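Local coordinates for protein cytosolic malate dehydrogenase (Trichomonas vaginalis, PDB 4UUO) that probably catalyses the reversible NAD-dependent oxidation of L-malate to oxaloacetate, at residues Pro120-Val126 and Lys148-Met153; Leu165-Phe169 and Lys210-Leu216; His177-Ile181 and Asp262-Met266; Asp253-Thr258 and Thr289-Gly294. One frame throughout, in Å; residues are numbered along the deposited sequence.

Overall arrangement
Contact 1 is buried in the nucleotide-binding domain: two neighbouring strands of the parallel sheet joined by backbone bonds. The other three lie in the C-terminal domain. Contact 3, also largely buried, joins two strand segments through side chains, and contact 4 fits a helix end against a hairpin turn with weak polar links. Contact 2, about 33 Å from contact 1 between centres, is partly exposed and packs apolar groups without hydrogen bonds between its segments. Contacts 3 and 4 share the sheet of strands 264-269 and 283-290. Lys123 of contact 1 ties into contact 4 through the carbonyls of Trp254 and Gly294, while Leu165 meets Val179 between contacts 2 and 3.

Contact 1: residues Pro120-Val126 and Lys148-Met153; sequences PTVKVLV and KNWCAM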
# COMPACT_ATOMS: atom_id res chain seq x y z
N PRO A 120 -2.72 -1.89 29.30
CA PRO A 120 -1.47 -1.59 30.01
C PRO A 120 -0.27 -2.19 29.30
O PRO A 120 0.88 -1.82 29.56
CB PRO A 120 -1.68 -2.26 31.38
CG PRO A 120 -3.16 -2.44 31.50
CD PRO A 120 -3.64 -2.70 30.11
N THR A 121 -0.55 -3.10 28.38
CA THR A 121 0.46 -3.90 27.72
C THR A 121 0.65 -3.44 26.27
O THR A 121 1.27 -4.13 25.46
CB THR A 121 0.06 -5.39 27.78
OG1 THR A 121 1.12 -6.20 27.27
CG2 THR A 121 -1.21 -5.63 26.98
N VAL A 122 0.12 -2.26 25.96
CA VAL A 122 0.14 -1.69 24.62
C VAL A 122 1.56 -1.39 24.14
O VAL A 122 2.46 -1.12 24.94
CB VAL A 122 -0.73 -0.40 24.55
CG1 VAL A 122 -0.10 0.73 25.37
CG2 VAL A 122 -0.96 0.05 23.11
N LYS A 123 1.76 -1.44 22.82
CA LYS A 123 3.04 -1.04 22.23
C LYS A 123 2.86 0.18 21.33
O LYS A 123 2.12 0.15 20.34
CB LYS A 123 3.66 -2.21 21.46
CG LYS A 123 4.46 -3.13 22.37
CD LYS A 123 4.98 -4.38 21.67
CE LYS A 123 5.79 -5.21 22.66
NZ LYS A 123 6.35 -6.46 22.07
N VAL A 124 3.53 1.26 21.69
CA VAL A 124 3.37 2.54 21.02
C VAL A 124 4.56 2.88 20.14
O VAL A 124 5.68 3.02 20.63
CB VAL A 124 3.18 3.69 22.04
CG1 VAL A 124 2.72 4.94 21.33
CG2 VAL A 124 2.19 3.28 23.13
N LEU A 125 4.32 2.99 18.83
CA LEU A 125 5.35 3.43 17.90
C LEU A 125 5.06 4.84 17.39
O LEU A 125 4.11 5.05 16.65
CB LEU A 125 5.49 2.47 16.72
CG LEU A 125 6.53 2.90 15.68
CD1 LEU A 125 7.92 2.94 16.29
CD2 LEU A 125 6.49 2.00 14.47
N VAL A 126 5.88 5.80 17.81
CA VAL A 126 5.72 7.19 17.41
C VAL A 126 6.44 7.46 16.09
O VAL A 126 7.63 7.21 15.95
CB VAL A 126 6.25 8.15 18.49
CG1 VAL A 126 6.15 9.60 18.02
CG2 VAL A 126 5.49 7.96 19.79
N LYS A 148 8.62 0.09 28.48
CA LYS A 148 8.61 -0.98 27.49
C LYS A 148 7.47 -0.78 26.50
O LYS A 148 7.42 -1.43 25.45
CB LYS A 148 8.47 -2.34 28.18
CG LYS A 148 7.19 -2.48 28.98
CD LYS A 148 7.03 -3.89 29.54
CE LYS A 148 5.74 -4.02 30.34
NZ LYS A 148 4.55 -3.57 29.55
N ASN A 149 6.56 0.13 26.85
CA ASN A 149 5.39 0.43 26.02
C ASN A 149 5.75 1.33 24.85
O ASN A 149 4.98 1.45 23.89
CB ASN A 149 4.29 1.08 26.86
CG ASN A 149 3.92 0.26 28.08
OD1 ASN A 149 4.41 0.50 29.19
ND2 ASN A 149 3.05 -0.72 27.88
N TRP A 150 6.92 1.96 24.92
CA TRP A 150 7.23 3.07 24.03
C TRP A 150 8.36 2.79 23.05
O TRP A 150 9.31 2.06 23.36
CB TRP A 150 7.57 4.31 24.86
CG TRP A 150 6.50 4.68 25.85
CD1 TRP A 150 6.48 4.39 27.18
CD2 TRP A 150 5.29 5.40 25.57
NE1 TRP A 150 5.33 4.89 27.76
CE2 TRP A 150 4.58 5.52 26.79
CE3 TRP A 150 4.74 5.97 24.42
CZ2 TRP A 150 3.36 6.18 26.89
CZ3 TRP A 150 3.52 6.62 24.52
CH2 TRP A 150 2.84 6.71 25.74
N CYS A 151 8.24 3.37 21.87
CA CYS A 151 9.27 3.33 20.84
C CYS A 151 9.02 4.41 19.80
O CYS A 151 7.88 4.66 19.41
CB CYS A 151 9.31 1.96 20.16
SG CYS A 151 10.49 1.85 18.80
N ALA A 152 10.09 5.08 19.37
CA ALA A 152 10.01 5.98 18.22
C ALA A 152 10.65 5.27 17.03
O ALA A 152 11.53 4.43 17.21
CB ALA A 152 10.71 7.31 18.51
N MET A 153 10.21 5.59 15.81
CA MET A 153 10.67 4.84 14.65
C MET A 153 11.98 5.36 14.04
O MET A 153 12.08 6.54 13.68
CB MET A 153 9.60 4.82 13.56
CG MET A 153 9.97 3.94 12.38
SD MET A 153 8.80 4.08 11.01
CE MET A 153 8.97 5.82 10.61
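Asn149 donates from its side-chain nitrogen to two carbonyls of the facing segment, with ND2 3.0 Å from Val122 O and 3.0 Å from Pro120 O. The first bond uses a lone pair of Val122 O and lies in the amide plane; in the second, the donor stands above the Pro120 carbonyl plane. With CG beside the backbone N (chi1 -54°), the amide swings across to the turn that leads into strand 123-126.

Backbone bonds continue as a parallel ladder: Val124 N to Asn149 O, Val126 N to Cys151 O at 2.8 Å and Met153 N to Val126 O, with a weak one from Cys151 N to Val124 O. Helix 131-139 joins the strands in a Rossmann-type beta-alpha-beta crossover.

Apolar packing differs by face. Val124 lays CG2 over the six-membered ring of Trp150, and helix 131-139 closes this side. On the other face, Leu125 CD1 meets Cys151 SG at 3.8 Å and Met153 CB at 3.7 Å, beside helix 240-256. Branched, aromatic and sulfur-bearing side chains thus fill the layers between sheet and helices, while Asn149 supplies donors for loop carbonyls that the ladder does not reach.

Contact 2: residues Leu165-Phe169 and Lys210-Leu216; sequences LAAKF and KLPKEYL
Lys168 lays its aliphatic chain between Leu211 and Tyr215, its CG, CD and CE making most of the close approaches. CG stands anti to the backbone N (chi1 -166°), directing the chain across to the other segment, and a bend at chi2 (80°) then turns it along the tyrosine. Lys168 and Tyr215 run antiparallel alongside each other, CE of the lysine passing 3.5 Å from Tyr215 CZ. A lysine suits this exposed position, since its methylenes can pack against apolar neighbours while its charge stays at the protein surface.

Leu211 is the wedge on the opposing side. Its CD1 sits among three residues of the helix, 3.9 Å from Lys168 CG, 4.0 Å from Phe169 CE2 and, more loosely, beside Leu165 CD2. The other methyl, CD2, lies 3.9 Å from Lys168 NZ.

Within the alpha/beta C-terminal domain, side chains of residues 165-169 of helix 155-169, which also carries the predicted substrate-binding Arg160, pack here on the loop and first turn of helix 213-235, where Pro212 holds the N-cap position. Deeper in, Leu165 CD2 lies 4.4 Å from Leu216 CD2, and Phe220 of helix 213-235 backs both Leu165 and Tyr215.

Phe169 faces Leu211 from the opposite direction, its CZ 4.0 Å from Leu211 CG, and the ring meets that leucine obliquely. At the ring edge, Lys210 CB approaches CE1 of Phe169 to 4.0 Å before the lysine chain bends away, and Val207 adds a further contact to the phenylalanine.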
# COMPACT_ATOMS: atom_id res chain seq x y z
N LEU A 165 23.04 -0.75 0.94
CA LEU A 165 24.16 -1.69 1.01
C LEU A 165 23.89 -2.92 0.16
O LEU A 165 24.81 -3.55 -0.36
CB LEU A 165 24.44 -2.10 2.45
CG LEU A 165 25.12 -1.07 3.35
CD1 LEU A 165 25.25 -1.63 4.76
CD2 LEU A 165 26.47 -0.69 2.78
N ALA A 166 22.61 -3.28 0.05
CA ALA A 166 22.22 -4.40 -0.79
C ALA A 166 22.61 -4.11 -2.22
O ALA A 166 23.26 -4.93 -2.88
CB ALA A 166 20.72 -4.65 -0.68
N ALA A 167 22.25 -2.92 -2.69
CA ALA A 167 22.46 -2.51 -4.07
C ALA A 167 23.94 -2.26 -4.39
O ALA A 167 24.38 -2.48 -5.52
CB ALA A 167 21.65 -1.27 -4.38
N LYS A 168 24.69 -1.79 -3.40
CA LYS A 168 26.13 -1.55 -3.56
C LYS A 168 26.88 -2.85 -3.80
O LYS A 168 27.73 -2.93 -4.69
CB LYS A 168 26.70 -0.84 -2.33
CG LYS A 168 28.09 -0.25 -2.51
CD LYS A 168 28.04 1.09 -3.24
CE LYS A 168 29.38 1.80 -3.22
NZ LYS A 168 30.45 0.99 -3.86
N PHE A 169 26.55 -3.88 -3.01
CA PHE A 169 27.20 -5.18 -3.14
C PHE A 169 26.53 -6.06 -4.20
O PHE A 169 27.01 -7.15 -4.50
CB PHE A 169 27.20 -5.92 -1.79
CG PHE A 169 28.12 -5.32 -0.76
CD1 PHE A 169 29.44 -5.74 -0.66
CD2 PHE A 169 27.66 -4.34 0.12
CE1 PHE A 169 30.28 -5.19 0.30
CE2 PHE A 169 28.50 -3.79 1.07
CZ PHE A 169 29.81 -4.22 1.16
N LYS A 210 35.35 -3.96 3.55
CA LYS A 210 35.11 -4.21 2.13
C LYS A 210 34.83 -2.89 1.41
O LYS A 210 35.08 -2.76 0.20
CB LYS A 210 33.96 -5.19 1.93
CG LYS A 210 34.36 -6.65 1.94
CD LYS A 210 35.14 -7.00 0.67
CE LYS A 210 35.48 -8.49 0.60
NZ LYS A 210 36.32 -8.80 -0.59
N LEU A 211 34.28 -1.93 2.15
CA LEU A 211 34.08 -0.57 1.64
C LEU A 211 34.90 0.43 2.45
O LEU A 211 35.15 0.21 3.64
CB LEU A 211 32.59 -0.20 1.68
CG LEU A 211 31.70 -0.79 0.59
CD1 LEU A 211 30.30 -0.20 0.67
CD2 LEU A 211 32.31 -0.57 -0.79
N PRO A 212 35.33 1.53 1.81
CA PRO A 212 36.17 2.55 2.45
C PRO A 212 35.53 3.23 3.65
O PRO A 212 34.31 3.41 3.69
CB PRO A 212 36.40 3.57 1.32
CG PRO A 212 36.18 2.80 0.07
CD PRO A 212 35.09 1.83 0.39
N LYS A 213 36.35 3.61 4.62
CA LYS A 213 35.88 4.28 5.83
C LYS A 213 35.34 5.67 5.51
O LYS A 213 34.39 6.13 6.13
CB LYS A 213 37.00 4.35 6.87
CG LYS A 213 36.59 4.87 8.24
CD LYS A 213 37.72 4.73 9.25
CE LYS A 213 37.45 5.51 10.54
NZ LYS A 213 36.18 5.11 11.21
N GLU A 214 35.95 6.33 4.53
CA GLU A 214 35.50 7.66 4.12
C GLU A 214 34.12 7.59 3.48
O GLU A 214 33.31 8.51 3.63
CB GLU A 214 36.49 8.29 3.15
CG GLU A 214 36.08 9.68 2.66
CD GLU A 214 37.04 10.26 1.64
OE1 GLU A 214 38.07 9.60 1.36
OE2 GLU A 214 36.77 11.36 1.13
N TYR A 215 33.86 6.50 2.78
CA TYR A 215 32.57 6.29 2.14
C TYR A 215 31.48 6.03 3.18
O TYR A 215 30.55 6.82 3.32
CB TYR A 215 32.64 5.13 1.14
CG TYR A 215 31.31 4.78 0.52
CD1 TYR A 215 30.62 5.70 -0.26
CD2 TYR A 215 30.73 3.53 0.71
CE1 TYR A 215 29.40 5.40 -0.83
CE2 TYR A 215 29.51 3.21 0.15
CZ TYR A 215 28.85 4.15 -0.63
OH TYR A 215 27.63 3.84 -1.19
N LEU A 216 31.61 4.91 3.89
CA LEU A 216 30.62 4.46 4.87
C LEU A 216 30.32 5.52 5.92
O LEU A 216 29.17 5.71 6.33
CB LEU A 216 31.09 3.18 5.54
CG LEU A 216 31.25 1.98 4.60
CD1 LEU A 216 31.63 0.72 5.35
CD2 LEU A 216 29.98 1.77 3.80

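Contact 3: residues His177-Ile181 and Asp262-Met266; sequences HKVCI and DFVSM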
# COMPACT_ATOMS: atom_id res chain seq x y z
N HIS A 177 23.23 -7.65 6.96
CA HIS A 177 22.90 -7.82 8.37
C HIS A 177 23.60 -6.80 9.26
O HIS A 177 24.57 -6.16 8.85
CB HIS A 177 23.26 -9.23 8.84
CG HIS A 177 23.01 -10.30 7.82
ND1 HIS A 177 21.76 -10.80 7.55
CD2 HIS A 177 23.87 -10.97 7.01
CE1 HIS A 177 21.85 -11.73 6.61
NE2 HIS A 177 23.12 -11.85 6.27
N LYS A 178 23.08 -6.64 10.48
CA LYS A 178 23.74 -5.91 11.55
C LYS A 178 24.04 -4.43 11.25
O LYS A 178 25.11 -3.92 11.62
CB LYS A 178 25.03 -6.63 11.95
CG LYS A 178 24.81 -8.02 12.52
CD LYS A 178 26.12 -8.73 12.78
CE LYS A 178 25.91 -10.20 13.09
NZ LYS A 178 27.20 -10.93 13.28
N VAL A 179 23.11 -3.76 10.58
CA VAL A 179 23.19 -2.31 10.47
C VAL A 179 22.37 -1.73 11.61
O VAL A 179 21.58 -2.44 12.23
CB VAL A 179 22.66 -1.78 9.12
CG1 VAL A 179 23.37 -2.47 7.96
CG2 VAL A 179 21.16 -1.96 9.02
N CYS A 180 22.55 -0.44 11.90
CA CYS A 180 21.73 0.21 12.91
C CYS A 180 21.80 1.73 12.82
O CYS A 180 22.78 2.30 12.36
CB CYS A 180 22.14 -0.24 14.32
SG CYS A 180 23.85 0.15 14.79
N ILE A 181 20.72 2.36 13.27
CA ILE A 181 20.69 3.80 13.46
C ILE A 181 20.77 4.10 14.96
O ILE A 181 20.07 3.47 15.76
CB ILE A 181 19.41 4.42 12.85
CG1 ILE A 181 19.42 4.30 11.32
CG2 ILE A 181 19.24 5.87 13.29
CD1 ILE A 181 20.45 5.19 10.62
N ASP A 262 20.19 -11.17 13.08
CA ASP A 262 20.95 -10.02 13.53
C ASP A 262 20.11 -9.12 14.44
O ASP A 262 19.34 -9.62 15.26
CB ASP A 262 21.50 -9.23 12.34
CG ASP A 262 20.42 -8.77 11.38
OD1 ASP A 262 20.04 -9.53 10.47
OD2 ASP A 262 19.95 -7.62 11.54
N PHE A 263 20.25 -7.81 14.28
CA PHE A 263 19.50 -6.86 15.11
C PHE A 263 18.86 -5.73 14.29
O PHE A 263 19.20 -5.52 13.13
CB PHE A 263 20.40 -6.28 16.21
CG PHE A 263 21.75 -5.78 15.74
CD1 PHE A 263 21.86 -4.65 14.94
CD2 PHE A 263 22.91 -6.44 16.12
CE1 PHE A 263 23.10 -4.19 14.52
CE2 PHE A 263 24.16 -5.99 15.71
CZ PHE A 263 24.26 -4.86 14.91
N VAL A 264 17.93 -5.02 14.92
CA VAL A 264 17.24 -3.90 14.27
C VAL A 264 17.40 -2.61 15.06
O VAL A 264 17.90 -2.60 16.17
CB VAL A 264 15.74 -4.18 14.08
CG1 VAL A 264 15.53 -5.30 13.07
CG2 VAL A 264 15.10 -4.52 15.42
N SER A 265 16.95 -1.51 14.47
CA SER A 265 17.04 -0.22 15.14
C SER A 265 15.70 0.19 15.73
O SER A 265 14.67 0.15 15.05
CB SER A 265 17.53 0.85 14.16
OG SER A 265 18.73 0.44 13.56
N MET A 266 15.73 0.58 17.00
CA MET A 266 14.55 1.05 17.71
C MET A 266 14.91 2.19 18.66
O MET A 266 15.83 2.07 19.47
CB MET A 266 13.91 -0.09 18.50
CG MET A 266 13.39 -1.23 17.65
SD MET A 266 12.53 -2.46 18.64
CE MET A 266 11.30 -1.45 19.45
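Ile181 gives its backbone N-H to the hydroxyl of Ser265, N to OG 2.8 Å with an angle of 160° at the hydrogen. The same OG is hydrogen-bonded to His158 on helix 155-169, so the serine joins three elements of the alpha/beta C-terminal domain: strand 176-182, strand 264-269 and that helix. The two segments run roughly side by side, 18° apart in direction, yet what bonds them is side chain to backbone and not a ladder of sheet bonds. Rotation of OG to a place beside the serine's own backbone N (chi1 -54°) sets it against Ile181 N. Serine suits the buried site, being short and having its hydroxyl satisfied by Ile181 N and His158. Beyond it, Ile181 O is held by Ser285, and Ile181 lies near the predicted proton acceptor His185.

At the outer end, Asp262 accepts a weak bond from Lys178 N at 3.4 Å through OD2. Its other oxygen comes to the edge of the His177 ring without bonding to it; the histidine NE2 is instead bonded to Asp199. Aspartate suits this exposed loop, where it can accept from a backbone N-H at the break in strand 176-182.

Packing between these two polar ends is the work of Phe263. Its ring lies under Lys178, whose CA sits over one face at 3.9 Å from the centroid in a CH-pi contact, and Pro287 of strand 283-290 touches both Phe263 and Cys180. Beyond CG, which rests 3.5 Å from Asp262 CB, the lysine chain leaves the ring. At the ring edge, Val179 O lies 3.3 Å from Phe263 CE1.

Contact 4: residues Asp253-Thr258 and Thr289-Gly294; sequences DWLYGT and TVSKDG
Val290 pushes its side chain against the last turn of helix 240-256. Both methyls reach Asp253 O, CG1 also nearing Trp254 O and CG2 lying 4.2 Å from Thr258 CG2, so a branched residue fits here. Gly257 passes close to the strand backbone, CA 3.1 Å from Val290 O. Next along, Thr258 N makes a weak bond to Val290 O at 3.1 Å. The hydroxyls of Thr258 and Thr289 are also weakly bonded, OG1 to OG1 at 3.3 Å, their side chains set roughly perpendicular.

The motif is a helix C-terminus set against a beta hairpin: Gly257 leaves the helix with positive phi, while the type I turn from Ser291 to Gly294 links strands 283-290 and 296-298. Glycine suits position 257 because at its backbone angles (phi 96°, psi -172°) a CB would jam against the preceding carbonyl.

The turn is held by Gly294 N to Ser291 O at 2.9 Å, and Ser291 OG accepts from Asp293 N at 3.2 Å in an ST turn, with Glu295 N as a further partner. On the helix, Gly257 N bonds Asp253 O at 2.7 Å, and a salt bridge ties the Asp253 carboxylate to Arg155. Lys123 bonds to both Trp254 O and Gly294 O, two carbonyls, one from each segment, that converge on the same ammonium group, and also makes a cation-pi contact with the Trp254 ring.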
# COMPACT_ATOMS: atom_id res chain seq x y z
N ASP A 253 8.72 -7.01 14.27
CA ASP A 253 9.81 -7.53 15.08
C ASP A 253 9.57 -7.25 16.56
O ASP A 253 9.89 -8.08 17.42
CB ASP A 253 11.14 -6.93 14.65
CG ASP A 253 11.47 -7.20 13.20
OD1 ASP A 253 10.90 -8.15 12.63
OD2 ASP A 253 12.31 -6.47 12.64
N TRP A 254 9.01 -6.08 16.86
CA TRP A 254 8.72 -5.70 18.23
C TRP A 254 7.78 -6.72 18.89
O TRP A 254 7.89 -7.00 20.08
CB TRP A 254 8.11 -4.29 18.28
CG TRP A 254 8.14 -3.63 19.64
CD1 TRP A 254 8.73 -4.11 20.78
CD2 TRP A 254 7.57 -2.36 20.00
NE1 TRP A 254 8.56 -3.23 21.81
CE2 TRP A 254 7.85 -2.15 21.36
CE3 TRP A 254 6.85 -1.39 19.29
CZ2 TRP A 254 7.42 -1.00 22.04
CZ3 TRP A 254 6.43 -0.26 19.96
CH2 TRP A 254 6.71 -0.07 21.32
N LEU A 255 6.89 -7.29 18.09
CA LEU A 255 5.91 -8.24 18.60
C LEU A 255 6.42 -9.68 18.60
O LEU A 255 6.10 -10.45 19.51
CB LEU A 255 4.62 -8.15 17.78
CG LEU A 255 3.83 -6.84 17.85
CD1 LEU A 255 2.69 -6.83 16.84
CD2 LEU A 255 3.31 -6.56 19.26
N TYR A 256 7.20 -10.06 17.58
CA TYR A 256 7.51 -11.48 17.39
C TYR A 256 9.00 -11.80 17.35
O TYR A 256 9.38 -12.95 17.13
CB TYR A 256 6.85 -11.97 16.10
CG TYR A 256 5.38 -11.61 16.01
CD1 TYR A 256 4.45 -12.20 16.85
CD2 TYR A 256 4.94 -10.66 15.10
CE1 TYR A 256 3.11 -11.87 16.78
CE2 TYR A 256 3.60 -10.32 15.02
CZ TYR A 256 2.69 -10.93 15.87
OH TYR A 256 1.36 -10.60 15.80
N GLY A 257 9.85 -10.80 17.57
CA GLY A 257 11.28 -11.04 17.68
C GLY A 257 12.08 -10.82 16.41
O GLY A 257 11.55 -10.33 15.40
N THR A 258 13.35 -11.18 16.45
CA THR A 258 14.26 -10.98 15.32
C THR A 258 14.84 -12.32 14.85
O THR A 258 16.05 -12.55 14.89
CB THR A 258 15.40 -10.00 15.69
OG1 THR A 258 16.16 -10.52 16.78
CG2 THR A 258 14.83 -8.64 16.09
N THR A 289 18.16 -6.37 19.72
CA THR A 289 17.55 -7.65 19.43
C THR A 289 16.17 -7.64 20.08
O THR A 289 15.91 -6.82 20.97
CB THR A 289 18.42 -8.83 19.94
OG1 THR A 289 17.84 -10.08 19.54
CG2 THR A 289 18.54 -8.81 21.46
N VAL A 290 15.26 -8.49 19.62
CA VAL A 290 13.95 -8.63 20.27
C VAL A 290 13.63 -10.10 20.46
O VAL A 290 13.72 -10.88 19.51
CB VAL A 290 12.81 -7.95 19.47
CG1 VAL A 290 11.48 -8.12 20.20
CG2 VAL A 290 13.10 -6.47 19.24
N SER A 291 13.26 -10.49 21.68
CA SER A 291 12.96 -11.89 21.96
C SER A 291 11.61 -12.28 21.37
O SER A 291 10.84 -11.41 20.95
CB SER A 291 12.97 -12.16 23.46
OG SER A 291 11.73 -11.79 24.03
N LYS A 292 11.33 -13.57 21.37
CA LYS A 292 10.08 -14.07 20.80
C LYS A 292 8.87 -13.69 21.66
O LYS A 292 7.73 -13.75 21.20
CB LYS A 292 10.15 -15.58 20.60
CG LYS A 292 11.23 -16.02 19.61
CD LYS A 292 11.18 -17.51 19.33
CE LYS A 292 12.29 -17.95 18.39
NZ LYS A 292 12.20 -17.30 17.05
N ASP A 293 9.13 -13.29 22.90
CA ASP A 293 8.07 -12.79 23.77
C ASP A 293 7.86 -11.30 23.57
O ASP A 293 7.07 -10.67 24.27
CB ASP A 293 8.40 -13.08 25.24
CG ASP A 293 8.32 -14.55 25.57
OD1 ASP A 293 7.46 -15.23 24.98
OD2 ASP A 293 9.10 -15.02 26.42
N GLY A 294 8.56 -10.74 22.59
CA GLY A 294 8.44 -9.33 22.26
C GLY A 294 9.21 -8.43 23.20
O GLY A 294 8.92 -7.24 23.31